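Local coordinates for putative citrate lyase, alfa subunit (Streptococcus mutans, PDB 2HJ0), which is of unassigned function but belongs to the citrate lyase alpha-subunit (CitF) family, each chain having two large, mainly parallel beta sheets flanked by helices, at residues H70-R74 and V328-D332; P170-Y175 and T209-N215; F274-G279 and Q366-V371; K301-G307 and G320-L326. One frame throughout, in Å; residues are numbered along the deposited sequence.

Interaction 1 of 4, residues H70-R74 and V328-D332; sequences HHHFR and VQDFD
His72 and Gln329 mark the closest backbone approach, with their CA atoms 6.8 Å apart. The backbones do not pair; side chains of 70-74 reach the backbone and side chains of 328-332. His71 to Arg74 form a type I beta turn, with Arg74 N bonded to His71 O at 3.0 Å. This turn, after strand 66-69 of the ten-stranded sheet, faces a short strand, 329-330, that pairs with 308-309 just past the end of strand 322-327.

The one clear hydrogen bond runs from His72 NE2 to Val328 O, at 3.1 Å. It is nearly straight (172°) and lies in the planes of both the ring and the carbonyl. It fixes the ring against the start of 328-332, where Gln329 CB sits at the same ring edge, 4.0 Å from His72 NE2. The extended Gln329 chain, with CG anti to the backbone N (chi1 160°), carries its amide up to the His71 ring. The two planes are almost perpendicular. Tyr192 links the two: its ring stacks on His71 and its hydroxyl bonds Gln329 OE1. His71 ND1 pairs with Ser100 OG, and a citric acid molecule, probably from the crystallisation liquor, lies about 3 Å from the His71 side chain. The Arg74 guanidinium lies with one face over Phe331 CD1, its plane steeply inclined to the ring (69°). Arg74 NH1 lies 2.8 Å from Phe331 O.

Interaction 2 of 4, residues P170-Y175 and T209-N215; sequences PSSDAY and TLVPYPN
Ser172 and Leu210 form a single beta bridge, and the two chains run the same way through it. Val211 N donates to Ser172 O at 2.9 Å, almost straight. The bond from Ser172 N to Thr209 O is weak. The bridge joins the loops that follow neighbouring strands 164-169 and 202-207. At its start, Thr209 OG1 donates to a lone pair of Pro170 O, 2.9 Å away.

Asp173 closes the other end. Its CG stands between the backbone N and carbonyl carbon (chi1 47°), which brings the carboxylate back over its own chain and alongside the Tyr213 ring. Asp173 OD1 accepts from Tyr175 N, making an Asx turn. Asp173 OD2 accepts from Asn215 N at 3.1 Å on its anti side, and also from Asn177 ND2. One carboxylate therefore holds both loops.

Farther out, Tyr175 CB packs at the edge of the Tyr213 ring, 3.7 Å from Tyr213 CE2. Tyr213 OH is bonded to Gln222, and Lys47 makes a cation-pi contact with Tyr175. The second subunit packs here too: its Gln366 meets Tyr175 and its Phe304 meets Pro214. Pro214 follows a cis peptide bond, and its CB lies over one face of the Tyr213 ring, 3.4 Å above the plane and offset toward the rim.

Interaction 3 of 4, residues F274-G279 and Q366-V371; sequences FSFQTG and QLDICV
Ser275 reaches straight across to the loop before strand 369-371. Its CB faces that loop, 3.7 Å from Gln366 O. The hydroxyl sits in the crowded position between backbone N and carbonyl carbon (chi1 56°), and this sets it between two backbone groups. Ser275 OG donates to a lone pair of Gln366 O at 2.7 Å and accepts from Asp368 N at 2.8 Å. Both roles of the hydroxyl are thus filled within this contact. Asp368 returns the grip: its OD2 accepts from Ser275 N at 2.9 Å, and the N-H comes from above the carboxylate plane. Each side chain thus bonds the other residue's backbone N-H, joining Ser275 to the loop just before strand 369-371. Asp368 OD1 makes a long, weak ion pair with Lys408.

Beyond this clasp the strands pair in parallel, with an angle of 17° between them. Gln277 N donates to Ile369 O and Val371 N to Gln277 O, each at 3.0 Å. Leu367 CD1 lies against the backbone of Phe276, while Phe276 CB meets Ile369 CG2 at 3.6 Å on the other side. The amide of Gln277 goes to Tyr354.

Strand 275-277 comes first in sequence in this nine-stranded sheet but lies inside it, between 302-305 and 369-372. The later strands build outward in opposite directions from the 275-277/369-372 pair. Such a switch point is typical of doubly wound, Rossmann-like alpha/beta folds.

Interaction 4 of 4, residues K301-G307 and G320-L326; sequences KANFALG and GLVDKIL
Asn303 O accepts from Lys324 N at 2.8 Å, the shortest hydrogen bond between the strands. Asp323 CB lies beside the same oxygen. Just before it, Asp323 N donates to Ala302 O at 2.9 Å. Both chains turn a corner here, at Asn303 and Asp323, and they turn in step. Parallel pairing therefore continues past the corner, through Ala305 N to Lys324 O and Leu326 N to Ala305 O.

Val322 packs against the chain just past the corner: its CG2, anti to the backbone N, lies 3.5 Å from Phe304 CA and near Ala305 CB. Farther on, Leu306 CD1 packs on Leu326 CB at 3.5 Å. Phe304 CD2 touches Leu326 CD1.

Near the start of the pairing, the Lys301 chain passes Gly320 O and bends at chi3 (67°). Its NZ makes a salt bridge to Asp323 OD1, weak at 3.3 Å. Helix 311-318 connects the strands as a beta-alpha-beta crossover and covers Ala305, Val322 and Ile325. Pro214 of the second subunit packs on Phe304 and Leu326.

The pairing thus rests on backbone bonds and buried apolar groups. The lone ion pair, partly exposed and with Lys345 as a further distant partner of Asp323, probably adds little.

From the N terminus, 70-74 comes first, and its partner 328-332 lies 254 residues on. Interaction 1 thus closes a long loop, joining the turn after strand 66-69 of the ten-stranded sheet to the short strand that follows 322-327 of the nine-stranded one. Within it, interaction 2 closes a short loop beyond the C-terminal ends of strands 164-169 and 202-207, and interaction 4 closes the shortest, around helix 311-318. Interaction 3 starts inside the loop of interaction 1 and ends beyond it, so the two cross; it also encloses interaction 4. Interactions 3 and 4 share one sheet through neighbouring strands 275-277 and 302-305. Val328 touches Gly307 and Phe73 touches Pro170, so interaction 1 meets interactions 4 and 2.

Interaction 1 of 4, residues H70-R74 and V328-D332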
loop_
_atom_site.group_PDB
_atom_site.type_symbol
_atom_site.label_atom_id
_atom_site.label_comp_id
_atom_site.label_asym_id
_atom_site.label_seq_id
_atom_site.Cartn_x
_atom_site.Cartn_y
_atom_site.Cartn_z
ATOM N N HIS A 70 2.293 16.440 -7.131
ATOM C CA HIS A 70 2.182 16.647 -5.696
ATOM C C HIS A 70 2.975 17.895 -5.317
ATOM O O HIS A 70 3.766 18.390 -6.117
ATOM C CB HIS A 70 2.684 15.438 -4.921
ATOM C CG HIS A 70 4.163 15.255 -4.978
ATOM N ND1 HIS A 70 4.759 14.262 -5.722
ATOM C CD2 HIS A 70 5.169 15.973 -4.425
ATOM C CE1 HIS A 70 6.070 14.380 -5.634
ATOM N NE2 HIS A 70 6.345 15.411 -4.855
ATOM N N HIS A 71 2.758 18.417 -4.113
ATOM C CA HIS A 71 3.469 19.621 -3.679
ATOM C C HIS A 71 4.416 19.436 -2.486
ATOM O O HIS A 71 4.646 20.380 -1.708
ATOM C CB HIS A 71 2.465 20.733 -3.345
ATOM C CG HIS A 71 1.616 20.445 -2.149
ATOM N ND1 HIS A 71 0.653 19.461 -2.139
ATOM C CD2 HIS A 71 1.613 20.984 -0.906
ATOM C CE1 HIS A 71 0.094 19.402 -0.943
ATOM N NE2 HIS A 71 0.661 20.314 -0.174
ATOM N N HIS A 72 4.989 18.246 -2.342
ATOM C CA HIS A 72 5.881 18.022 -1.206
ATOM C C HIS A 72 7.167 18.836 -1.255
ATOM O O HIS A 72 7.814 19.037 -0.232
ATOM C CB HIS A 72 6.195 16.533 -1.056
ATOM C CG HIS A 72 5.119 15.762 -0.365
ATOM N ND1 HIS A 72 4.391 14.774 -0.990
ATOM C CD2 HIS A 72 4.661 15.819 0.907
ATOM C CE1 HIS A 72 3.531 14.252 -0.132
ATOM N NE2 HIS A 72 3.676 14.867 1.028
ATOM N N PHE A 73 7.527 19.316 -2.437
ATOM C CA PHE A 73 8.738 20.130 -2.585
ATOM C C PHE A 73 8.414 21.618 -2.407
ATOM O O PHE A 73 9.304 22.482 -2.424
ATOM C CB PHE A 73 9.375 19.912 -3.956
ATOM C CG PHE A 73 10.021 18.580 -4.101
ATOM C CD1 PHE A 73 9.615 17.697 -5.089
ATOM C CD2 PHE A 73 11.035 18.199 -3.231
ATOM C CE1 PHE A 73 10.209 16.455 -5.211
ATOM C CE2 PHE A 73 11.642 16.958 -3.337
ATOM C CZ PHE A 73 11.232 16.083 -4.328
ATOM N N ARG A 74 7.127 21.899 -2.243
ATOM C CA ARG A 74 6.646 23.250 -2.060
ATOM C C ARG A 74 7.244 24.252 -3.030
ATOM O O ARG A 74 7.273 23.994 -4.227
ATOM C CB ARG A 74 6.888 23.673 -0.626
ATOM C CG ARG A 74 6.143 22.780 0.316
ATOM C CD ARG A 74 5.901 23.465 1.620
ATOM N NE ARG A 74 6.905 23.071 2.586
ATOM C CZ ARG A 74 7.025 23.613 3.785
ATOM N NH1 ARG A 74 7.983 23.185 4.610
ATOM N NH2 ARG A 74 6.189 24.584 4.140
ATOM N N VAL A 328 2.014 13.019 7.074
ATOM C CA VAL A 328 1.487 13.057 5.718
ATOM C C VAL A 328 2.283 14.077 4.907
ATOM O O VAL A 328 2.267 14.079 3.676
ATOM C CB VAL A 328 0.003 13.440 5.694
ATOM C CG1 VAL A 328 -0.172 14.926 5.992
ATOM C CG2 VAL A 328 -0.579 13.081 4.346
ATOM N N GLN A 329 2.982 14.948 5.615
ATOM C CA GLN A 329 3.800 15.953 4.967
ATOM C C GLN A 329 4.763 16.612 5.953
ATOM O O GLN A 329 4.391 16.942 7.078
ATOM C CB GLN A 329 2.917 17.010 4.320
ATOM C CG GLN A 329 3.651 18.279 4.066
ATOM C CD GLN A 329 2.823 19.272 3.314
ATOM O OE1 GLN A 329 1.624 19.437 3.585
ATOM N NE2 GLN A 329 3.452 19.955 2.361
ATOM N N ASP A 330 6.005 16.799 5.525
ATOM C CA ASP A 330 7.004 17.425 6.374
ATOM C C ASP A 330 7.130 18.887 6.031
ATOM O O ASP A 330 6.999 19.265 4.872
ATOM C CB ASP A 330 8.347 16.746 6.186
ATOM C CG ASP A 330 8.350 15.351 6.704
ATOM O OD1 ASP A 330 8.643 14.425 5.917
ATOM O OD2 ASP A 330 8.056 15.181 7.908
ATOM N N PHE A 331 7.400 19.709 7.038
ATOM C CA PHE A 331 7.534 21.141 6.832
ATOM C C PHE A 331 8.948 21.712 7.060
ATOM O O PHE A 331 9.125 22.929 7.153
ATOM C CB PHE A 331 6.509 21.875 7.697
ATOM C CG PHE A 331 5.137 21.958 7.074
ATOM C CD1 PHE A 331 4.701 23.129 6.468
ATOM C CD2 PHE A 331 4.284 20.860 7.084
ATOM C CE1 PHE A 331 3.435 23.201 5.883
ATOM C CE2 PHE A 331 3.020 20.929 6.503
ATOM C CZ PHE A 331 2.596 22.097 5.903
ATOM N N ASP A 332 9.943 20.834 7.161
ATOM C CA ASP A 332 11.337 21.250 7.322
ATOM C C ASP A 332 12.260 20.040 7.218
ATOM O O ASP A 332 11.862 18.916 7.518
ATOM C CB ASP A 332 11.559 21.997 8.644
ATOM C CG ASP A 332 11.209 21.173 9.851
ATOM O OD1 ASP A 332 11.191 21.740 10.960
ATOM O OD2 ASP A 332 10.951 19.959 9.702
#

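Interaction 2 of 4, residues P170-Y175 and T209-N215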
loop_
_atom_site.group_PDB
_atom_site.type_symbol
_atom_site.label_atom_id
_atom_site.label_comp_id
_atom_site.label_asym_id
_atom_site.label_seq_id
_atom_site.Cartn_x
_atom_site.Cartn_y
_atom_site.Cartn_z
ATOM N N PRO A 170 12.658 12.036 -4.676
ATOM C CA PRO A 170 14.084 12.265 -4.448
ATOM C C PRO A 170 14.974 11.046 -4.691
ATOM O O PRO A 170 16.200 11.169 -4.745
ATOM C CB PRO A 170 14.134 12.772 -3.005
ATOM C CG PRO A 170 12.905 12.218 -2.387
ATOM C CD PRO A 170 11.873 12.395 -3.487
ATOM N N SER A 171 14.366 9.869 -4.814
ATOM C CA SER A 171 15.117 8.640 -5.099
ATOM C C SER A 171 14.196 7.589 -5.714
ATOM O O SER A 171 13.002 7.549 -5.420
ATOM C CB SER A 171 15.795 8.081 -3.831
ATOM O OG SER A 171 14.874 7.721 -2.820
ATOM N N SER A 172 14.757 6.745 -6.572
ATOM C CA SER A 172 13.985 5.705 -7.235
ATOM C C SER A 172 14.898 4.769 -8.025
ATOM O O SER A 172 15.953 5.192 -8.495
ATOM C CB SER A 172 12.984 6.356 -8.186
ATOM O OG SER A 172 12.394 5.397 -9.046
ATOM N N ASP A 173 14.529 3.498 -8.153
ATOM C CA ASP A 173 15.354 2.602 -8.959
ATOM C C ASP A 173 14.804 2.680 -10.373
ATOM O O ASP A 173 13.882 3.447 -10.636
ATOM C CB ASP A 173 15.321 1.151 -8.457
ATOM C CG ASP A 173 13.919 0.646 -8.177
ATOM O OD1 ASP A 173 12.996 0.962 -8.970
ATOM O OD2 ASP A 173 13.757 -0.086 -7.163
ATOM N N ALA A 174 15.364 1.890 -11.277
ATOM C CA ALA A 174 14.925 1.911 -12.657
ATOM C C ALA A 174 13.707 1.044 -12.858
ATOM O O ALA A 174 13.426 0.595 -13.966
ATOM C CB ALA A 174 16.041 1.459 -13.573
ATOM N N TYR A 175 12.972 0.803 -11.790
ATOM C CA TYR A 175 11.775 -0.004 -11.922
ATOM C C TYR A 175 10.586 0.661 -11.250
ATOM O O TYR A 175 9.463 0.175 -11.377
ATOM C CB TYR A 175 12.012 -1.395 -11.336
ATOM C CG TYR A 175 11.398 -2.506 -12.159
ATOM C CD1 TYR A 175 11.627 -2.590 -13.534
ATOM C CD2 TYR A 175 10.634 -3.499 -11.561
ATOM C CE1 TYR A 175 11.123 -3.639 -14.288
ATOM C CE2 TYR A 175 10.122 -4.554 -12.316
ATOM C CZ TYR A 175 10.378 -4.617 -13.679
ATOM O OH TYR A 175 9.912 -5.682 -14.420
ATOM N N THR A 209 17.799 11.372 -8.364
ATOM C CA THR A 209 18.909 10.475 -8.107
ATOM C C THR A 209 18.459 9.050 -8.321
ATOM O O THR A 209 17.488 8.609 -7.715
ATOM C CB THR A 209 19.450 10.661 -6.668
ATOM O OG1 THR A 209 18.651 9.917 -5.746
ATOM C CG2 THR A 209 19.402 12.156 -6.274
ATOM N N LEU A 210 19.164 8.340 -9.198
ATOM C CA LEU A 210 18.840 6.957 -9.527
ATOM C C LEU A 210 19.594 5.983 -8.639
ATOM O O LEU A 210 20.817 5.993 -8.572
ATOM C CB LEU A 210 19.172 6.681 -10.991
ATOM C CG LEU A 210 18.120 5.861 -11.751
ATOM C CD1 LEU A 210 18.580 5.659 -13.191
ATOM C CD2 LEU A 210 17.903 4.528 -11.082
ATOM N N VAL A 211 18.852 5.122 -7.971
ATOM C CA VAL A 211 19.448 4.159 -7.070
ATOM C C VAL A 211 19.379 2.734 -7.623
ATOM O O VAL A 211 18.445 2.386 -8.345
ATOM C CB VAL A 211 18.723 4.242 -5.714
ATOM C CG1 VAL A 211 19.130 3.089 -4.803
ATOM C CG2 VAL A 211 19.043 5.579 -5.073
ATOM N N PRO A 212 20.392 1.899 -7.320
ATOM C CA PRO A 212 20.362 0.517 -7.819
ATOM C C PRO A 212 19.201 -0.262 -7.192
ATOM O O PRO A 212 18.818 -0.029 -6.039
ATOM C CB PRO A 212 21.735 -0.033 -7.421
ATOM C CG PRO A 212 22.106 0.801 -6.213
ATOM C CD PRO A 212 21.646 2.180 -6.592
ATOM N N TYR A 213 18.644 -1.180 -7.971
ATOM C CA TYR A 213 17.523 -2.000 -7.543
ATOM C C TYR A 213 17.941 -3.029 -6.502
ATOM O O TYR A 213 19.006 -3.635 -6.615
ATOM C CB TYR A 213 16.935 -2.722 -8.763
ATOM C CG TYR A 213 15.647 -3.469 -8.505
ATOM C CD1 TYR A 213 15.645 -4.716 -7.872
ATOM C CD2 TYR A 213 14.424 -2.922 -8.879
ATOM C CE1 TYR A 213 14.453 -5.396 -7.616
ATOM C CE2 TYR A 213 13.230 -3.593 -8.627
ATOM C CZ TYR A 213 13.252 -4.826 -7.995
ATOM O OH TYR A 213 12.066 -5.468 -7.724
ATOM N N PRO A 214 17.111 -3.242 -5.474
ATOM C CA PRO A 214 15.820 -2.588 -5.221
ATOM C C PRO A 214 16.015 -1.418 -4.257
ATOM O O PRO A 214 16.800 -1.518 -3.318
ATOM C CB PRO A 214 15.000 -3.695 -4.583
ATOM C CG PRO A 214 16.051 -4.388 -3.742
ATOM C CD PRO A 214 17.205 -4.501 -4.713
ATOM N N ASN A 215 15.306 -0.319 -4.482
ATOM C CA ASN A 215 15.418 0.839 -3.612
ATOM C C ASN A 215 14.526 0.629 -2.387
ATOM O O ASN A 215 13.447 0.029 -2.485
ATOM C CB ASN A 215 14.996 2.101 -4.378
ATOM C CG ASN A 215 15.052 3.364 -3.525
ATOM O OD1 ASN A 215 15.842 3.447 -2.586
ATOM N ND2 ASN A 215 14.221 4.364 -3.865
#

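Interaction 3 of 4, residues F274-G279 and Q366-V371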
loop_
_atom_site.group_PDB
_atom_site.type_symbol
_atom_site.label_atom_id
_atom_site.label_comp_id
_atom_site.label_asym_id
_atom_site.label_seq_id
_atom_site.Cartn_x
_atom_site.Cartn_y
_atom_site.Cartn_z
ATOM N N PHE A 274 -3.259 10.932 24.884
ATOM C CA PHE A 274 -4.144 11.778 24.085
ATOM C C PHE A 274 -3.417 12.159 22.801
ATOM O O PHE A 274 -2.195 12.235 22.789
ATOM C CB PHE A 274 -4.522 13.034 24.882
ATOM C CG PHE A 274 -3.455 14.086 24.888
ATOM C CD1 PHE A 274 -3.481 15.114 23.953
ATOM C CD2 PHE A 274 -2.395 14.023 25.788
ATOM C CE1 PHE A 274 -2.463 16.069 23.905
ATOM C CE2 PHE A 274 -1.364 14.975 25.751
ATOM C CZ PHE A 274 -1.399 16.000 24.808
ATOM N N SER A 275 -4.165 12.395 21.727
ATOM C CA SER A 275 -3.566 12.752 20.444
ATOM C C SER A 275 -3.783 14.222 20.132
ATOM O O SER A 275 -4.671 14.856 20.696
ATOM C CB SER A 275 -4.174 11.908 19.323
ATOM O OG SER A 275 -5.586 12.042 19.292
ATOM N N PHE A 276 -2.981 14.761 19.223
ATOM C CA PHE A 276 -3.120 16.157 18.863
ATOM C C PHE A 276 -2.369 16.528 17.589
ATOM O O PHE A 276 -1.475 15.809 17.124
ATOM C CB PHE A 276 -2.610 17.046 19.994
ATOM C CG PHE A 276 -1.130 16.954 20.201
ATOM C CD1 PHE A 276 -0.576 15.891 20.901
ATOM C CD2 PHE A 276 -0.282 17.888 19.634
ATOM C CE1 PHE A 276 0.800 15.763 21.021
ATOM C CE2 PHE A 276 1.097 17.760 19.755
ATOM C CZ PHE A 276 1.637 16.698 20.447
ATOM N N GLN A 277 -2.737 17.679 17.045
ATOM C CA GLN A 277 -2.096 18.211 15.862
ATOM C C GLN A 277 -1.980 19.720 16.059
ATOM O O GLN A 277 -2.951 20.379 16.419
ATOM C CB GLN A 277 -2.918 17.900 14.607
ATOM C CG GLN A 277 -2.276 18.415 13.333
ATOM C CD GLN A 277 -3.175 18.309 12.125
ATOM O OE1 GLN A 277 -3.424 17.226 11.597
ATOM N NE2 GLN A 277 -3.679 19.446 11.684
ATOM N N THR A 278 -0.776 20.254 15.865
ATOM C CA THR A 278 -0.541 21.688 16.002
ATOM C C THR A 278 -0.127 22.276 14.673
ATOM O O THR A 278 0.126 21.555 13.706
ATOM C CB THR A 278 0.567 22.012 17.021
ATOM O OG1 THR A 278 1.732 21.239 16.718
ATOM C CG2 THR A 278 0.098 21.707 18.432
ATOM N N GLY A 279 -0.043 23.598 14.640
ATOM C CA GLY A 279 0.318 24.294 13.421
ATOM C C GLY A 279 1.734 24.089 12.935
ATOM O O GLY A 279 2.543 23.389 13.547
ATOM N N GLN A 366 -9.049 9.783 14.936
ATOM C CA GLN A 366 -8.567 9.395 16.240
ATOM C C GLN A 366 -7.887 10.578 16.894
ATOM O O GLN A 366 -7.224 10.448 17.916
ATOM C CB GLN A 366 -7.596 8.233 16.108
ATOM C CG GLN A 366 -8.206 7.036 15.404
ATOM C CD GLN A 366 -9.456 6.535 16.091
ATOM O OE1 GLN A 366 -10.339 5.963 15.451
ATOM N NE2 GLN A 366 -9.533 6.737 17.402
ATOM N N LEU A 367 -8.078 11.746 16.312
ATOM C CA LEU A 367 -7.469 12.947 16.832
ATOM C C LEU A 367 -8.318 13.583 17.947
ATOM O O LEU A 367 -9.508 13.826 17.757
ATOM C CB LEU A 367 -7.283 13.910 15.667
ATOM C CG LEU A 367 -6.433 15.155 15.860
ATOM C CD1 LEU A 367 -5.023 14.787 16.319
ATOM C CD2 LEU A 367 -6.396 15.909 14.539
ATOM N N ASP A 368 -7.721 13.848 19.109
ATOM C CA ASP A 368 -8.471 14.466 20.206
ATOM C C ASP A 368 -8.550 15.983 20.081
ATOM O O ASP A 368 -9.561 16.588 20.439
ATOM C CB ASP A 368 -7.868 14.133 21.584
ATOM C CG ASP A 368 -7.946 12.661 21.926
ATOM O OD1 ASP A 368 -9.001 12.029 21.654
ATOM O OD2 ASP A 368 -6.950 12.140 22.485
ATOM N N ILE A 369 -7.490 16.611 19.591
ATOM C CA ILE A 369 -7.533 18.059 19.464
ATOM C C ILE A 369 -6.622 18.576 18.350
ATOM O O ILE A 369 -5.583 17.994 18.056
ATOM C CB ILE A 369 -7.187 18.726 20.834
ATOM C CG1 ILE A 369 -7.602 20.184 20.820
ATOM C CG2 ILE A 369 -5.688 18.620 21.127
ATOM C CD1 ILE A 369 -6.581 21.095 20.157
ATOM N N CYS A 370 -7.046 19.653 17.705
ATOM C CA CYS A 370 -6.259 20.257 16.655
ATOM C C CYS A 370 -6.246 21.776 16.863
ATOM O O CYS A 370 -7.221 22.365 17.348
ATOM C CB CYS A 370 -6.822 19.903 15.268
ATOM S SG CYS A 370 -8.479 20.614 14.885
ATOM N N VAL A 371 -5.123 22.392 16.500
ATOM C CA VAL A 371 -4.931 23.828 16.624
ATOM C C VAL A 371 -4.784 24.388 15.211
ATOM O O VAL A 371 -3.800 24.122 14.533
ATOM C CB VAL A 371 -3.663 24.121 17.457
ATOM C CG1 VAL A 371 -3.523 25.620 17.696
ATOM C CG2 VAL A 371 -3.729 23.370 18.791
#

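Interaction 4 of 4, residues K301-G307 and G320-L326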
loop_
_atom_site.group_PDB
_atom_site.type_symbol
_atom_site.label_atom_id
_atom_site.label_comp_id
_atom_site.label_asym_id
_atom_site.label_seq_id
_atom_site.Cartn_x
_atom_site.Cartn_y
_atom_site.Cartn_z
ATOM N N LYS A 301 1.586 11.529 28.924
ATOM C CA LYS A 301 2.262 11.330 27.659
ATOM C C LYS A 301 1.234 11.126 26.547
ATOM O O LYS A 301 0.270 10.380 26.707
ATOM C CB LYS A 301 3.179 10.114 27.756
ATOM C CG LYS A 301 4.369 10.158 26.837
ATOM C CD LYS A 301 5.069 8.804 26.742
ATOM C CE LYS A 301 4.185 7.762 26.056
ATOM N NZ LYS A 301 4.935 6.534 25.644
ATOM N N ALA A 302 1.445 11.802 25.425
ATOM C CA ALA A 302 0.543 11.702 24.284
ATOM C C ALA A 302 0.883 10.459 23.460
ATOM O O ALA A 302 2.051 10.098 23.343
ATOM C CB ALA A 302 0.669 12.951 23.425
ATOM N N ASN A 303 -0.133 9.813 22.890
ATOM C CA ASN A 303 0.081 8.623 22.065
ATOM C C ASN A 303 0.668 8.947 20.686
ATOM O O ASN A 303 1.530 8.222 20.195
ATOM C CB ASN A 303 -1.225 7.841 21.887
ATOM C CG ASN A 303 -2.324 8.667 21.232
ATOM O OD1 ASN A 303 -3.398 8.152 20.920
ATOM N ND2 ASN A 303 -2.061 9.957 21.025
ATOM N N PHE A 304 0.198 10.013 20.048
ATOM C CA PHE A 304 0.742 10.389 18.748
ATOM C C PHE A 304 0.407 11.811 18.323
ATOM O O PHE A 304 -0.529 12.425 18.828
ATOM C CB PHE A 304 0.282 9.419 17.641
ATOM C CG PHE A 304 -1.170 9.565 17.265
ATOM C CD1 PHE A 304 -2.154 8.864 17.950
ATOM C CD2 PHE A 304 -1.560 10.437 16.258
ATOM C CE1 PHE A 304 -3.495 9.032 17.639
ATOM C CE2 PHE A 304 -2.905 10.609 15.947
ATOM C CZ PHE A 304 -3.867 9.904 16.636
ATOM N N ALA A 305 1.208 12.316 17.392
ATOM C CA ALA A 305 1.035 13.636 16.819
ATOM C C ALA A 305 0.806 13.409 15.309
ATOM O O ALA A 305 1.310 12.436 14.727
ATOM C CB ALA A 305 2.273 14.463 17.057
ATOM N N LEU A 306 0.058 14.309 14.675
ATOM C CA LEU A 306 -0.254 14.166 13.259
ATOM C C LEU A 306 0.039 15.388 12.410
ATOM O O LEU A 306 0.631 16.361 12.862
ATOM C CB LEU A 306 -1.734 13.817 13.118
ATOM C CG LEU A 306 -2.301 13.521 11.735
ATOM C CD1 LEU A 306 -1.588 12.313 11.151
ATOM C CD2 LEU A 306 -3.804 13.268 11.840
ATOM N N GLY A 307 -0.376 15.300 11.152
ATOM C CA GLY A 307 -0.247 16.405 10.217
ATOM C C GLY A 307 1.056 16.622 9.489
ATOM O O GLY A 307 1.707 15.689 9.010
ATOM N N GLY A 320 10.500 11.606 24.465
ATOM C CA GLY A 320 9.587 10.600 24.970
ATOM C C GLY A 320 8.240 11.148 25.420
ATOM O O GLY A 320 7.537 10.493 26.185
ATOM N N LEU A 321 7.864 12.338 24.952
ATOM C CA LEU A 321 6.586 12.916 25.342
ATOM C C LEU A 321 5.430 12.496 24.441
ATOM O O LEU A 321 4.259 12.598 24.815
ATOM C CB LEU A 321 6.674 14.431 25.379
ATOM C CG LEU A 321 6.931 15.017 26.768
ATOM C CD1 LEU A 321 8.322 14.636 27.250
ATOM C CD2 LEU A 321 6.789 16.535 26.676
ATOM N N VAL A 322 5.759 12.045 23.242
ATOM C CA VAL A 322 4.754 11.574 22.310
ATOM C C VAL A 322 5.279 10.240 21.784
ATOM O O VAL A 322 6.387 10.149 21.251
ATOM C CB VAL A 322 4.504 12.604 21.153
ATOM C CG1 VAL A 322 5.782 12.871 20.378
ATOM C CG2 VAL A 322 3.424 12.091 20.227
ATOM N N ASP A 323 4.476 9.200 21.965
ATOM C CA ASP A 323 4.859 7.862 21.561
ATOM C C ASP A 323 5.112 7.643 20.075
ATOM O O ASP A 323 6.165 7.141 19.696
ATOM C CB ASP A 323 3.825 6.851 22.043
ATOM C CG ASP A 323 4.343 5.446 21.962
ATOM O OD1 ASP A 323 5.320 5.149 22.687
ATOM O OD2 ASP A 323 3.805 4.640 21.172
ATOM N N LYS A 324 4.148 7.996 19.235
ATOM C CA LYS A 324 4.309 7.818 17.804
ATOM C C LYS A 324 3.983 9.108 17.096
ATOM O O LYS A 324 3.488 10.050 17.700
ATOM C CB LYS A 324 3.358 6.754 17.292
ATOM C CG LYS A 324 3.535 5.398 17.890
ATOM C CD LYS A 324 4.580 4.610 17.146
ATOM C CE LYS A 324 4.612 3.181 17.631
ATOM N NZ LYS A 324 3.286 2.526 17.559
ATOM N N ILE A 325 4.249 9.147 15.802
ATOM C CA ILE A 325 3.944 10.328 15.010
ATOM C C ILE A 325 3.620 9.911 13.567
ATOM O O ILE A 325 4.430 9.260 12.889
ATOM C CB ILE A 325 5.105 11.352 15.074
ATOM C CG1 ILE A 325 5.035 12.317 13.909
ATOM C CG2 ILE A 325 6.432 10.656 15.028
ATOM C CD1 ILE A 325 6.222 13.237 13.911
ATOM N N LEU A 326 2.409 10.257 13.126
ATOM C CA LEU A 326 1.936 9.937 11.773
ATOM C C LEU A 326 2.188 11.163 10.905
ATOM O O LEU A 326 1.759 12.265 11.235
ATOM C CB LEU A 326 0.448 9.576 11.795
ATOM C CG LEU A 326 0.085 8.505 12.827
ATOM C CD1 LEU A 326 -1.396 8.207 12.745
ATOM C CD2 LEU A 326 0.898 7.257 12.585
#